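Local coordinates for protein malate dehydrogenase (Pyrococcus horikoshii, PDB 1V9N) that catalyses the reversible oxidation of (S)-malate to oxaloacetate with NAD(+) as a homodimer, and holds bound NADPH in this crystal, at residues Ile117-Ala122 with Cys279-Val284; Pro76-Ile81 with Ala88-Asp93; Glu141-Ile146 with Val284-His289; Tyr133-Ala138 with Ala171-Thr176; Gly261-Lys266 with Gly275-His280. All coordinates share one frame; numbering follows the deposited sequence.

Interaction 1 (Ile117-Ala122 with Cys279-Val284)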
# COMPACT_ATOMS: atom_id res chain seq x y z
N ILE A 117 -7.16 -17.81 -4.04
CA ILE A 117 -7.12 -16.62 -3.17
C ILE A 117 -7.51 -16.91 -1.73
O ILE A 117 -8.39 -17.73 -1.47
CB ILE A 117 -8.08 -15.51 -3.68
CG1 ILE A 117 -7.71 -15.10 -5.11
CG2 ILE A 117 -7.99 -14.29 -2.76
CD1 ILE A 117 -6.34 -14.46 -5.22
N GLY A 118 -6.87 -16.22 -0.80
CA GLY A 118 -7.17 -16.40 0.61
C GLY A 118 -7.03 -15.09 1.38
O GLY A 118 -5.95 -14.52 1.44
N ILE A 119 -8.14 -14.60 1.94
CA ILE A 119 -8.13 -13.36 2.71
C ILE A 119 -8.69 -13.62 4.10
O ILE A 119 -9.87 -13.95 4.25
CB ILE A 119 -8.95 -12.25 2.01
CG1 ILE A 119 -8.24 -11.81 0.73
CG2 ILE A 119 -9.16 -11.06 2.96
CD1 ILE A 119 -9.01 -10.79 -0.09
N VAL A 120 -7.84 -13.48 5.11
CA VAL A 120 -8.29 -13.70 6.47
C VAL A 120 -8.05 -12.42 7.26
O VAL A 120 -6.96 -11.84 7.21
CB VAL A 120 -7.55 -14.88 7.15
CG1 VAL A 120 -8.01 -15.02 8.59
CG2 VAL A 120 -7.83 -16.18 6.39
N ILE A 121 -9.08 -11.97 7.96
CA ILE A 121 -8.98 -10.78 8.76
C ILE A 121 -9.29 -11.15 10.21
O ILE A 121 -10.18 -11.96 10.48
CB ILE A 121 -9.95 -9.71 8.24
CG1 ILE A 121 -9.56 -9.37 6.80
CG2 ILE A 121 -9.90 -8.47 9.12
CD1 ILE A 121 -10.49 -8.42 6.11
N ALA A 122 -8.55 -10.56 11.13
CA ALA A 122 -8.74 -10.88 12.54
C ALA A 122 -8.92 -9.65 13.41
O ALA A 122 -8.32 -8.61 13.17
CB ALA A 122 -7.55 -11.71 13.04
N CYS A 279 -6.09 -5.43 15.44
CA CYS A 279 -6.68 -6.17 14.33
C CYS A 279 -5.65 -6.39 13.22
O CYS A 279 -4.75 -5.57 13.04
CB CYS A 279 -7.89 -5.41 13.79
SG CYS A 279 -9.24 -5.19 15.03
N HIS A 280 -5.79 -7.49 12.49
CA HIS A 280 -4.85 -7.81 11.42
C HIS A 280 -5.55 -8.13 10.10
O HIS A 280 -6.73 -8.47 10.07
CB HIS A 280 -4.00 -9.03 11.79
CG HIS A 280 -3.55 -9.06 13.22
ND1 HIS A 280 -2.89 -8.01 13.82
CD2 HIS A 280 -3.61 -10.05 14.15
CE1 HIS A 280 -2.57 -8.35 15.06
NE2 HIS A 280 -3.00 -9.58 15.28
N PHE A 281 -4.78 -8.04 9.02
CA PHE A 281 -5.26 -8.33 7.67
C PHE A 281 -4.25 -9.29 7.05
O PHE A 281 -3.05 -9.03 7.09
CB PHE A 281 -5.33 -7.05 6.83
CG PHE A 281 -5.70 -7.29 5.38
CD1 PHE A 281 -7.03 -7.37 4.99
CD2 PHE A 281 -4.71 -7.44 4.42
CE1 PHE A 281 -7.38 -7.60 3.66
CE2 PHE A 281 -5.04 -7.68 3.08
CZ PHE A 281 -6.38 -7.75 2.70
N PHE A 282 -4.73 -10.39 6.48
CA PHE A 282 -3.85 -11.37 5.84
C PHE A 282 -4.42 -11.70 4.47
O PHE A 282 -5.62 -11.92 4.32
CB PHE A 282 -3.76 -12.65 6.68
CG PHE A 282 -3.33 -12.43 8.10
CD1 PHE A 282 -1.98 -12.24 8.41
CD2 PHE A 282 -4.27 -12.36 9.13
CE1 PHE A 282 -1.58 -11.99 9.73
CE2 PHE A 282 -3.88 -12.11 10.44
CZ PHE A 282 -2.53 -11.93 10.74
N MSE A 283 -3.55 -11.72 3.47
CA MSE A 283 -3.99 -12.02 2.12
C MSE A 283 -2.94 -12.86 1.41
O MSE A 283 -1.75 -12.54 1.43
CB MSE A 283 -4.23 -10.74 1.34
CG MSE A 283 -4.72 -10.98 -0.07
SE MSE A 283 -4.92 -9.31 -0.99
CE MSE A 283 -3.88 -9.68 -2.57
N VAL A 284 -3.40 -13.94 0.79
CA VAL A 284 -2.50 -14.83 0.07
C VAL A 284 -3.01 -15.03 -1.35
O VAL A 284 -4.20 -15.21 -1.58
CB VAL A 284 -2.40 -16.21 0.76
CG1 VAL A 284 -1.45 -17.12 0.00
CG2 VAL A 284 -1.95 -16.03 2.19
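The carbonyl oxygen of G118 is gripped twice. V284 N donates to G118 O at 2.7 Å, and M283 CA gives G118 O a CA-H...O contact at 3.2 Å. The backbone pairing is antiparallel throughout. G118 with V284, V120 with F282 and A122 with H280 are hydrogen-bonded pairs, each joined by two N-H...O bonds. I119 with M283 and I121 with F281 are the non-hydrogen-bonded pairs between them. F282 N donates to V120 O at 2.8 Å. V120 O also sits at the edge of the F282 ring, near its plane, 3.3 Å from F282 CD2. These are central strands of the mixed sheet of this LDH2/MDH2 family protein. On the face of V120, F282 and V284, helix 97-115 packs on F282 and V284. There H280 stacks on Y128 and bonds to S125 and T149, with its side chain about 7 Å from the bound NADPH. On the other face I119 runs alongside the selenomethionine M283, I119 CG1 3.7 Å from M283 CG. The F281 torsion, with CG anti to the backbone N (chi1 175°), lays the ring obliquely against both isoleucines: F281 CD1 is 3.7 Å from I121 CG1, and F281 CE1 is 4.0 Å from I119 CG2. This face also meets the second subunit, where M283 packs on M283 of that chain.

Interaction 2 (Pro76-Ile81 with Ala88-Asp93)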
# COMPACT_ATOMS: atom_id res chain seq x y z
N PRO A 76 -6.53 -19.03 24.04
CA PRO A 76 -7.56 -18.38 23.23
C PRO A 76 -8.34 -19.36 22.37
O PRO A 76 -7.78 -20.29 21.81
CB PRO A 76 -6.75 -17.41 22.37
CG PRO A 76 -5.50 -18.18 22.12
CD PRO A 76 -5.19 -18.75 23.50
N LYS A 77 -9.65 -19.14 22.31
CA LYS A 77 -10.50 -19.96 21.48
C LYS A 77 -10.68 -19.10 20.24
O LYS A 77 -11.64 -18.34 20.12
CB LYS A 77 -11.84 -20.23 22.16
CG LYS A 77 -11.75 -20.99 23.49
CD LYS A 77 -11.11 -22.37 23.35
CE LYS A 77 -9.58 -22.31 23.34
NZ LYS A 77 -8.95 -23.64 23.13
N ILE A 78 -9.70 -19.19 19.34
CA ILE A 78 -9.70 -18.44 18.09
C ILE A 78 -10.87 -18.95 17.27
O ILE A 78 -10.86 -20.07 16.77
CB ILE A 78 -8.36 -18.67 17.37
CG1 ILE A 78 -7.21 -18.39 18.35
CG2 ILE A 78 -8.25 -17.76 16.16
CD1 ILE A 78 -5.82 -18.73 17.84
N ARG A 79 -11.89 -18.11 17.13
CA ARG A 79 -13.11 -18.49 16.42
C ARG A 79 -13.39 -17.83 15.07
O ARG A 79 -13.17 -16.64 14.89
CB ARG A 79 -14.30 -18.25 17.35
CG ARG A 79 -15.59 -18.90 16.91
CD ARG A 79 -16.64 -18.84 18.01
NE ARG A 79 -17.25 -17.52 18.15
CZ ARG A 79 -18.07 -16.97 17.26
NH1 ARG A 79 -18.38 -17.64 16.15
NH2 ARG A 79 -18.58 -15.77 17.47
N VAL A 80 -13.90 -18.63 14.14
CA VAL A 80 -14.26 -18.15 12.81
C VAL A 80 -15.66 -17.55 12.92
O VAL A 80 -16.61 -18.25 13.27
CB VAL A 80 -14.28 -19.29 11.79
CG1 VAL A 80 -14.73 -18.77 10.43
CG2 VAL A 80 -12.89 -19.91 11.68
N ILE A 81 -15.79 -16.26 12.64
CA ILE A 81 -17.07 -15.56 12.71
C ILE A 81 -17.85 -15.69 11.40
O ILE A 81 -19.04 -16.01 11.40
CB ILE A 81 -16.87 -14.05 13.01
CG1 ILE A 81 -16.04 -13.88 14.28
CG2 ILE A 81 -18.21 -13.37 13.17
CD1 ILE A 81 -16.64 -14.50 15.52
N ALA A 88 -12.19 -15.48 5.52
CA ALA A 88 -12.62 -15.76 6.87
C ALA A 88 -12.43 -14.54 7.76
O ALA A 88 -11.51 -13.74 7.57
CB ALA A 88 -11.86 -16.95 7.44
N LEU A 89 -13.34 -14.38 8.72
CA LEU A 89 -13.27 -13.30 9.69
C LEU A 89 -13.04 -14.03 11.00
O LEU A 89 -13.87 -14.84 11.43
CB LEU A 89 -14.57 -12.49 9.71
CG LEU A 89 -14.74 -11.50 10.86
CD1 LEU A 89 -13.53 -10.59 10.97
CD2 LEU A 89 -16.01 -10.68 10.64
N ILE A 90 -11.91 -13.75 11.64
CA ILE A 90 -11.52 -14.42 12.87
C ILE A 90 -11.53 -13.50 14.10
O ILE A 90 -11.22 -12.32 13.99
CB ILE A 90 -10.07 -14.97 12.74
CG1 ILE A 90 -9.96 -15.92 11.55
CG2 ILE A 90 -9.62 -15.60 14.04
CD1 ILE A 90 -10.86 -17.12 11.61
N ASP A 91 -11.89 -14.06 15.25
CA ASP A 91 -11.85 -13.30 16.50
C ASP A 91 -10.74 -13.99 17.31
O ASP A 91 -10.84 -15.17 17.64
CB ASP A 91 -13.18 -13.36 17.26
CG ASP A 91 -13.20 -12.43 18.47
OD1 ASP A 91 -12.45 -12.69 19.43
OD2 ASP A 91 -13.95 -11.42 18.44
N GLY A 92 -9.69 -13.23 17.60
CA GLY A 92 -8.54 -13.77 18.33
C GLY A 92 -8.71 -14.13 19.79
O GLY A 92 -7.80 -14.72 20.38
N ASP A 93 -9.85 -13.79 20.38
CA ASP A 93 -10.11 -14.10 21.78
C ASP A 93 -8.97 -13.63 22.69
O ASP A 93 -8.63 -14.30 23.66
CB ASP A 93 -10.34 -15.61 21.93
CG ASP A 93 -10.98 -15.99 23.27
OD1 ASP A 93 -11.79 -15.21 23.79
OD2 ASP A 93 -10.67 -17.09 23.78
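D93 reaches across with its carboxylate to hold a backbone amide of the facing segment. K77 N donates to D93 OD2 at 2.7 Å with an almost straight N-H...O angle of 177°. The amide meets the anti side of OD2, 19° out of the carboxylate plane. With CG anti to the backbone N (chi1 -165°), the D93 carboxylate is carried over to K77 N, and OD2 also lies against P76 CA. D91 OD1 accepts from D93 N at 3.0 Å, an Asx turn. The D91 carboxylate also forms a salt bridge to R123 and a hydrogen bond to N124. On the face of V80 and I90 the packing is tight. I90 uses separate branches: I90 CG2 is 3.3 Å from I78 CG2, and I90 CD1 is 3.5 Å from V80 CG2. I81 CB rests 4.0 Å from L89 CG, and I81 CD1 lies over one face of the R79 guanidinium, toward its rim. The backbone bonds are R79 N to D91 O, D91 N to R79 O, and I81 N to L89 O at 2.7 Å. This is an antiparallel beta hairpin of strands 79-84 and 87-91, with 79-84 outermost in the mixed sheet within this chain.

Interaction 3 (Glu141-Ile146 with Val284-His289)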
# COMPACT_ATOMS: atom_id res chain seq x y z
N GLU A 141 5.79 -20.84 0.89
CA GLU A 141 4.88 -21.85 0.38
C GLU A 141 4.69 -21.68 -1.13
O GLU A 141 3.88 -22.37 -1.73
CB GLU A 141 3.53 -21.76 1.09
CG GLU A 141 3.58 -22.10 2.57
CD GLU A 141 3.98 -23.54 2.82
OE1 GLU A 141 3.29 -24.45 2.32
OE2 GLU A 141 4.99 -23.77 3.52
N GLY A 142 5.44 -20.76 -1.72
CA GLY A 142 5.34 -20.52 -3.16
C GLY A 142 4.18 -19.63 -3.55
O GLY A 142 3.64 -19.73 -4.65
N MSE A 143 3.80 -18.73 -2.64
CA MSE A 143 2.68 -17.82 -2.89
C MSE A 143 3.01 -16.40 -2.47
O MSE A 143 4.01 -16.16 -1.80
CB MSE A 143 1.45 -18.29 -2.10
CG MSE A 143 1.11 -19.75 -2.31
SE MSE A 143 -0.37 -20.31 -1.22
CE MSE A 143 -0.20 -22.23 -1.46
N ILE A 144 2.17 -15.44 -2.88
CA ILE A 144 2.37 -14.05 -2.50
C ILE A 144 1.64 -13.84 -1.17
O ILE A 144 0.47 -14.22 -1.02
CB ILE A 144 1.79 -13.07 -3.54
CG1 ILE A 144 2.55 -13.20 -4.86
CG2 ILE A 144 1.84 -11.63 -2.98
CD1 ILE A 144 2.00 -12.35 -5.98
N GLY A 145 2.33 -13.26 -0.21
CA GLY A 145 1.71 -13.02 1.07
C GLY A 145 1.69 -11.55 1.41
O GLY A 145 2.68 -10.84 1.20
N ILE A 146 0.55 -11.09 1.90
CA ILE A 146 0.38 -9.70 2.32
C ILE A 146 -0.16 -9.69 3.73
O ILE A 146 -1.11 -10.42 4.05
CB ILE A 146 -0.61 -8.94 1.42
CG1 ILE A 146 -0.02 -8.76 0.02
CG2 ILE A 146 -0.93 -7.58 2.04
CD1 ILE A 146 -1.01 -8.22 -0.99
N VAL A 284 -3.40 -13.94 0.79
CA VAL A 284 -2.50 -14.83 0.07
C VAL A 284 -3.01 -15.03 -1.35
O VAL A 284 -4.20 -15.21 -1.58
CB VAL A 284 -2.40 -16.21 0.76
CG1 VAL A 284 -1.45 -17.12 0.00
CG2 VAL A 284 -1.95 -16.03 2.19
N ILE A 285 -2.09 -15.00 -2.30
CA ILE A 285 -2.44 -15.23 -3.68
C ILE A 285 -1.62 -16.44 -4.11
O ILE A 285 -0.39 -16.41 -4.06
CB ILE A 285 -2.08 -14.02 -4.58
CG1 ILE A 285 -2.91 -12.80 -4.17
CG2 ILE A 285 -2.34 -14.36 -6.04
CD1 ILE A 285 -2.60 -11.54 -4.98
N ASP A 286 -2.30 -17.51 -4.52
CA ASP A 286 -1.59 -18.70 -4.96
C ASP A 286 -1.13 -18.44 -6.39
O ASP A 286 -1.90 -18.58 -7.34
CB ASP A 286 -2.48 -19.94 -4.91
CG ASP A 286 -1.76 -21.20 -5.37
OD1 ASP A 286 -0.61 -21.42 -4.93
OD2 ASP A 286 -2.34 -21.97 -6.16
N ILE A 287 0.13 -18.06 -6.53
CA ILE A 287 0.70 -17.76 -7.84
C ILE A 287 0.37 -18.77 -8.93
O ILE A 287 -0.00 -18.39 -10.04
CB ILE A 287 2.23 -17.62 -7.71
CG1 ILE A 287 2.55 -16.39 -6.85
CG2 ILE A 287 2.88 -17.50 -9.10
CD1 ILE A 287 4.00 -16.32 -6.38
N GLU A 288 0.48 -20.06 -8.61
CA GLU A 288 0.21 -21.14 -9.58
C GLU A 288 -1.15 -21.05 -10.28
O GLU A 288 -1.28 -21.44 -11.44
CB GLU A 288 0.35 -22.50 -8.87
CG GLU A 288 0.32 -23.73 -9.79
CD GLU A 288 1.55 -23.85 -10.69
OE1 GLU A 288 2.55 -23.14 -10.46
OE2 GLU A 288 1.51 -24.67 -11.63
N HIS A 289 -2.16 -20.55 -9.58
CA HIS A 289 -3.50 -20.40 -10.15
C HIS A 289 -3.51 -19.33 -11.25
O HIS A 289 -4.44 -19.27 -12.05
CB HIS A 289 -4.52 -20.01 -9.08
CG HIS A 289 -5.10 -21.18 -8.33
ND1 HIS A 289 -4.46 -21.79 -7.28
CD2 HIS A 289 -6.28 -21.83 -8.49
CE1 HIS A 289 -5.21 -22.78 -6.82
NE2 HIS A 289 -6.32 -22.83 -7.54
O HOH W 1 1.89 -21.04 -6.24
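I144 and I285 form an antiparallel hydrogen-bonded pair where strands 144-149 and 278-285 meet in the mixed sheet. I144 N donates to I285 O, and I285 N to I144 O, both at 3.0 Å. Just before this pair, G142 is the C-prime residue of the Schellman motif that ends helix 132-139. The chain then passes straight into the strand through M143, a selenomethionine. Its CG is anti to its own carbonyl carbon (chi1 -51°) and the chain is extended beyond. This long arm crosses V284 and D286 obliquely. M143 CB lies 3.3 Å from I285 O, and M143 SE rests 3.6 Å from V284 CG1. M143 CG and CE both touch D286 OD1, each at 3.6 Å, as the chain passes along one side of it. On the other side of the strand pair, I287 crosses I144 at about a right angle, with I287 CG1 3.8 Å from I144 CG1. I287 CD1 reaches the same CG1 and also G142 O. Around this group lie F296 of helix 293-308 and L259 of the second subunit. Cutting I287 back to an alanine would probably open a gap beside I144 CG1 and leave the L259 of the second subunit with less to pack on. A water bridges the two segments beyond the strand pair. It donates to G142 O at 2.7 Å and to D286 OD1 at 2.8 Å, and accepts from E288 N at 2.9 Å.

Interaction 4 (Tyr133-Ala138 with Ala171-Thr176)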
# COMPACT_ATOMS: atom_id res chain seq x y z
N TYR A 133 6.87 -11.26 9.07
CA TYR A 133 6.89 -12.64 9.53
C TYR A 133 5.75 -13.46 8.93
O TYR A 133 5.93 -14.61 8.54
CB TYR A 133 6.81 -12.68 11.06
CG TYR A 133 6.69 -14.07 11.64
CD1 TYR A 133 7.82 -14.86 11.85
CD2 TYR A 133 5.45 -14.59 11.99
CE1 TYR A 133 7.72 -16.14 12.39
CE2 TYR A 133 5.33 -15.87 12.52
CZ TYR A 133 6.46 -16.64 12.72
OH TYR A 133 6.32 -17.90 13.26
N TYR A 134 4.56 -12.87 8.87
CA TYR A 134 3.39 -13.57 8.34
C TYR A 134 3.40 -13.60 6.81
O TYR A 134 3.04 -14.60 6.20
CB TYR A 134 2.11 -12.90 8.87
CG TYR A 134 2.16 -12.76 10.38
CD1 TYR A 134 1.84 -13.83 11.22
CD2 TYR A 134 2.67 -11.60 10.96
CE1 TYR A 134 2.04 -13.75 12.60
CE2 TYR A 134 2.87 -11.51 12.34
CZ TYR A 134 2.56 -12.58 13.15
OH TYR A 134 2.80 -12.50 14.50
N ALA A 135 3.84 -12.51 6.20
CA ALA A 135 3.90 -12.47 4.74
C ALA A 135 4.86 -13.54 4.24
O ALA A 135 4.59 -14.22 3.25
CB ALA A 135 4.35 -11.09 4.25
N LEU A 136 5.99 -13.70 4.94
CA LEU A 136 7.00 -14.69 4.57
C LEU A 136 6.48 -16.11 4.60
O LEU A 136 6.92 -16.96 3.82
CB LEU A 136 8.23 -14.58 5.48
CG LEU A 136 9.31 -13.58 5.06
CD1 LEU A 136 10.43 -13.59 6.10
CD2 LEU A 136 9.85 -13.95 3.68
N MSE A 137 5.56 -16.38 5.51
CA MSE A 137 4.98 -17.71 5.62
C MSE A 137 4.39 -18.15 4.29
O MSE A 137 4.56 -19.30 3.87
CB MSE A 137 3.89 -17.72 6.70
CG MSE A 137 4.43 -17.61 8.12
SE MSE A 137 3.01 -17.51 9.44
CE MSE A 137 2.26 -19.27 9.21
N ALA A 138 3.71 -17.24 3.61
CA ALA A 138 3.10 -17.55 2.33
C ALA A 138 4.16 -17.70 1.23
O ALA A 138 4.07 -18.61 0.40
CB ALA A 138 2.09 -16.47 1.94
N ALA A 171 3.15 -5.34 4.70
CA ALA A 171 4.19 -6.26 4.28
C ALA A 171 3.74 -7.13 3.12
O ALA A 171 2.60 -7.58 3.08
CB ALA A 171 4.61 -7.15 5.46
N LEU A 172 4.65 -7.34 2.17
CA LEU A 172 4.39 -8.18 1.02
C LEU A 172 5.63 -9.02 0.75
O LEU A 172 6.74 -8.49 0.65
CB LEU A 172 4.04 -7.37 -0.24
CG LEU A 172 3.67 -8.24 -1.46
CD1 LEU A 172 2.75 -7.45 -2.38
CD2 LEU A 172 4.92 -8.70 -2.20
N ALA A 173 5.43 -10.32 0.66
CA ALA A 173 6.53 -11.23 0.39
C ALA A 173 6.16 -12.04 -0.84
O ALA A 173 5.01 -12.43 -1.02
CB ALA A 173 6.74 -12.16 1.58
N ALA A 174 7.14 -12.26 -1.71
CA ALA A 174 6.91 -13.04 -2.92
C ALA A 174 8.12 -13.94 -3.13
O ALA A 174 9.25 -13.53 -2.86
CB ALA A 174 6.72 -12.12 -4.11
N PRO A 175 7.91 -15.17 -3.60
CA PRO A 175 9.06 -16.06 -3.83
C PRO A 175 9.86 -15.64 -5.07
O PRO A 175 9.31 -15.04 -6.00
CB PRO A 175 8.40 -17.43 -3.99
CG PRO A 175 7.10 -17.10 -4.64
CD PRO A 175 6.64 -15.86 -3.89
N THR A 176 11.15 -15.94 -5.06
CA THR A 176 12.01 -15.62 -6.20
C THR A 176 12.90 -16.84 -6.47
O THR A 176 12.72 -17.90 -5.84
CB THR A 176 12.94 -14.41 -5.92
OG1 THR A 176 14.03 -14.83 -5.09
CG2 THR A 176 12.18 -13.29 -5.21
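A135 touches the strand with a single methyl, so its CB is also its tip. That CB points at the strand. A135 CB meets A173 CB at 3.7 Å, A173 N at 3.8 Å and A171 CB at 4.1 Å. A173 CB sits against the helix backbone, 3.4 Å from A135 O and 3.8 Å from L136 N. L136 supplies the one longer side chain. L136 starts out away from the strand. Its first torsion (chi1 -87°) and the next bring a methyl back, and L136 CD2 ends 4.2 Å from A173 CB. No hydrogen bond crosses here. The contact is made of methyls and backbone. The small residues let the helix come close, 6.8 Å between the axes of the short segments. The two run in nearly the same direction, 24° apart. This is close helix-on-sheet packing, with alanines on both sides. A173 and A171 also face strand 181-185, through L182 and D184, and the side chain of A171 is about 6 Å from the bound NADPH. Helix 132-139 lies between this strand and helices 34-49 and 97-115: Y133 and L136 pack on the first, Y134 and M137 on the second.

Interaction 5 (Gly261-Lys266 with Gly275-His280)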
# COMPACT_ATOMS: atom_id res chain seq x y z
N GLY A 261 -14.94 -5.50 12.15
CA GLY A 261 -15.87 -5.23 13.22
C GLY A 261 -15.08 -5.08 14.51
O GLY A 261 -15.62 -5.19 15.61
N GLY A 262 -13.77 -4.87 14.37
CA GLY A 262 -12.91 -4.68 15.53
C GLY A 262 -12.90 -3.20 15.89
O GLY A 262 -13.93 -2.65 16.25
N THR A 263 -11.74 -2.56 15.81
CA THR A 263 -11.67 -1.13 16.09
C THR A 263 -10.45 -0.53 15.40
O THR A 263 -9.55 -1.26 14.97
CB THR A 263 -11.60 -0.84 17.62
OG1 THR A 263 -11.89 0.54 17.85
CG2 THR A 263 -10.22 -1.15 18.18
N TRP A 264 -10.41 0.79 15.27
CA TRP A 264 -9.27 1.42 14.63
C TRP A 264 -8.24 1.91 15.65
O TRP A 264 -8.50 1.96 16.85
CB TRP A 264 -9.72 2.54 13.68
CG TRP A 264 -10.49 3.65 14.31
CD1 TRP A 264 -11.73 3.59 14.85
CD2 TRP A 264 -10.05 5.01 14.45
NE1 TRP A 264 -12.11 4.83 15.32
CE2 TRP A 264 -11.09 5.72 15.09
CE3 TRP A 264 -8.89 5.70 14.09
CZ2 TRP A 264 -11.00 7.08 15.39
CZ3 TRP A 264 -8.80 7.06 14.39
CH2 TRP A 264 -9.85 7.73 15.03
N SER A 265 -7.05 2.25 15.15
CA SER A 265 -5.92 2.68 15.96
C SER A 265 -6.19 3.50 17.22
O SER A 265 -5.70 3.15 18.30
CB SER A 265 -4.93 3.42 15.08
OG SER A 265 -4.45 2.54 14.08
N LYS A 266 -6.94 4.58 17.08
CA LYS A 266 -7.23 5.44 18.22
C LYS A 266 -7.71 4.66 19.44
O LYS A 266 -7.40 5.03 20.57
CB LYS A 266 -8.29 6.48 17.82
CG LYS A 266 -8.63 7.46 18.93
CD LYS A 266 -9.72 8.42 18.50
CE LYS A 266 -10.17 9.30 19.67
NZ LYS A 266 -11.27 10.21 19.26
N GLY A 275 -8.89 -6.50 26.22
CA GLY A 275 -9.54 -5.87 25.09
C GLY A 275 -8.65 -4.90 24.31
O GLY A 275 -9.12 -3.85 23.88
N SER A 276 -7.38 -5.24 24.11
CA SER A 276 -6.49 -4.35 23.35
C SER A 276 -7.11 -4.12 21.97
O SER A 276 -7.02 -3.04 21.40
CB SER A 276 -5.10 -4.96 23.20
OG SER A 276 -4.48 -5.12 24.46
N ASN A 277 -7.72 -5.18 21.45
CA ASN A 277 -8.39 -5.17 20.17
C ASN A 277 -7.51 -4.78 18.98
O ASN A 277 -7.88 -3.95 18.16
CB ASN A 277 -9.63 -4.27 20.24
CG ASN A 277 -10.76 -4.75 19.34
OD1 ASN A 277 -10.70 -5.84 18.77
ND2 ASN A 277 -11.81 -3.93 19.22
N VAL A 278 -6.32 -5.37 18.90
CA VAL A 278 -5.44 -5.12 17.77
C VAL A 278 -6.06 -5.96 16.66
O VAL A 278 -6.52 -7.08 16.91
CB VAL A 278 -4.00 -5.61 18.03
CG1 VAL A 278 -3.16 -5.40 16.78
CG2 VAL A 278 -3.39 -4.86 19.20
N CYS A 279 -6.09 -5.43 15.44
CA CYS A 279 -6.68 -6.17 14.33
C CYS A 279 -5.65 -6.39 13.22
O CYS A 279 -4.75 -5.57 13.04
CB CYS A 279 -7.89 -5.41 13.79
SG CYS A 279 -9.24 -5.19 15.03
N HIS A 280 -5.79 -7.49 12.49
CA HIS A 280 -4.85 -7.81 11.42
C HIS A 280 -5.55 -8.13 10.10
O HIS A 280 -6.73 -8.47 10.07
CB HIS A 280 -4.00 -9.03 11.79
CG HIS A 280 -3.55 -9.06 13.22
ND1 HIS A 280 -2.89 -8.01 13.82
CD2 HIS A 280 -3.61 -10.05 14.15
CE1 HIS A 280 -2.57 -8.35 15.06
NE2 HIS A 280 -3.00 -9.58 15.28
O HOH W 2 -15.01 -4.94 18.63
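Packing between T263 and N277 carries most of this contact. T263 CG2 lies 3.4 Å from N277 ND2 and 3.6 Å from N277 O, and the T263 methyl comes at a slant to the N277 amide. The threonine torsion (chi1 -165°) puts OG1 anti to the backbone N and CG2 in the crowded position, where it meets the amide. C279 adds its sulfur. C279 SG lies 3.7 Å from both G262 CA and T263 N. A CB on G262 would clash with this sulfur, so the glycine fits here. The loop follows helix 242-258, which G261 closes in a Schellman motif, and runs on towards strand 278-285, so the contact lies between the start of this connection and the strand it leads to. Polar links come through water and through outside partners. One water donates to G261 O at 3.1 Å and accepts weakly from N277 ND2 at 3.4 Å. The other end of the amide is held by a different part of the fold, since N277 OD1 accepts from N124 N. With an alanine here in place of the amide, N124 N would probably lose its acceptor and the T263 methyl the group it rests on. C279 packs on S256 of helix 242-258, and C279 N bonds to N150 OD1.

How the interactions relate
All five contacts belong to one mixed sheet or its immediate borders. Along the chain, interaction 2 closes first. Interaction 4 is nested inside the loop closed by interaction 1, and interaction 5 inside that closed by interaction 3. Interactions 1 and 3 cross in sequence and share V284. Strand 278-285 serves interactions 1, 3 and 5. Strand 117-125 links interaction 1 to the hairpin of interaction 2, centre 12 Å away. Interactions 3 and 4 have centres 9 Å apart. The centres of interactions 3 and 5, at opposite ends of strand 278-285, are 27 Å apart. Strands from distant parts of the chain thus form one sheet, with a helix and a loop packed against it.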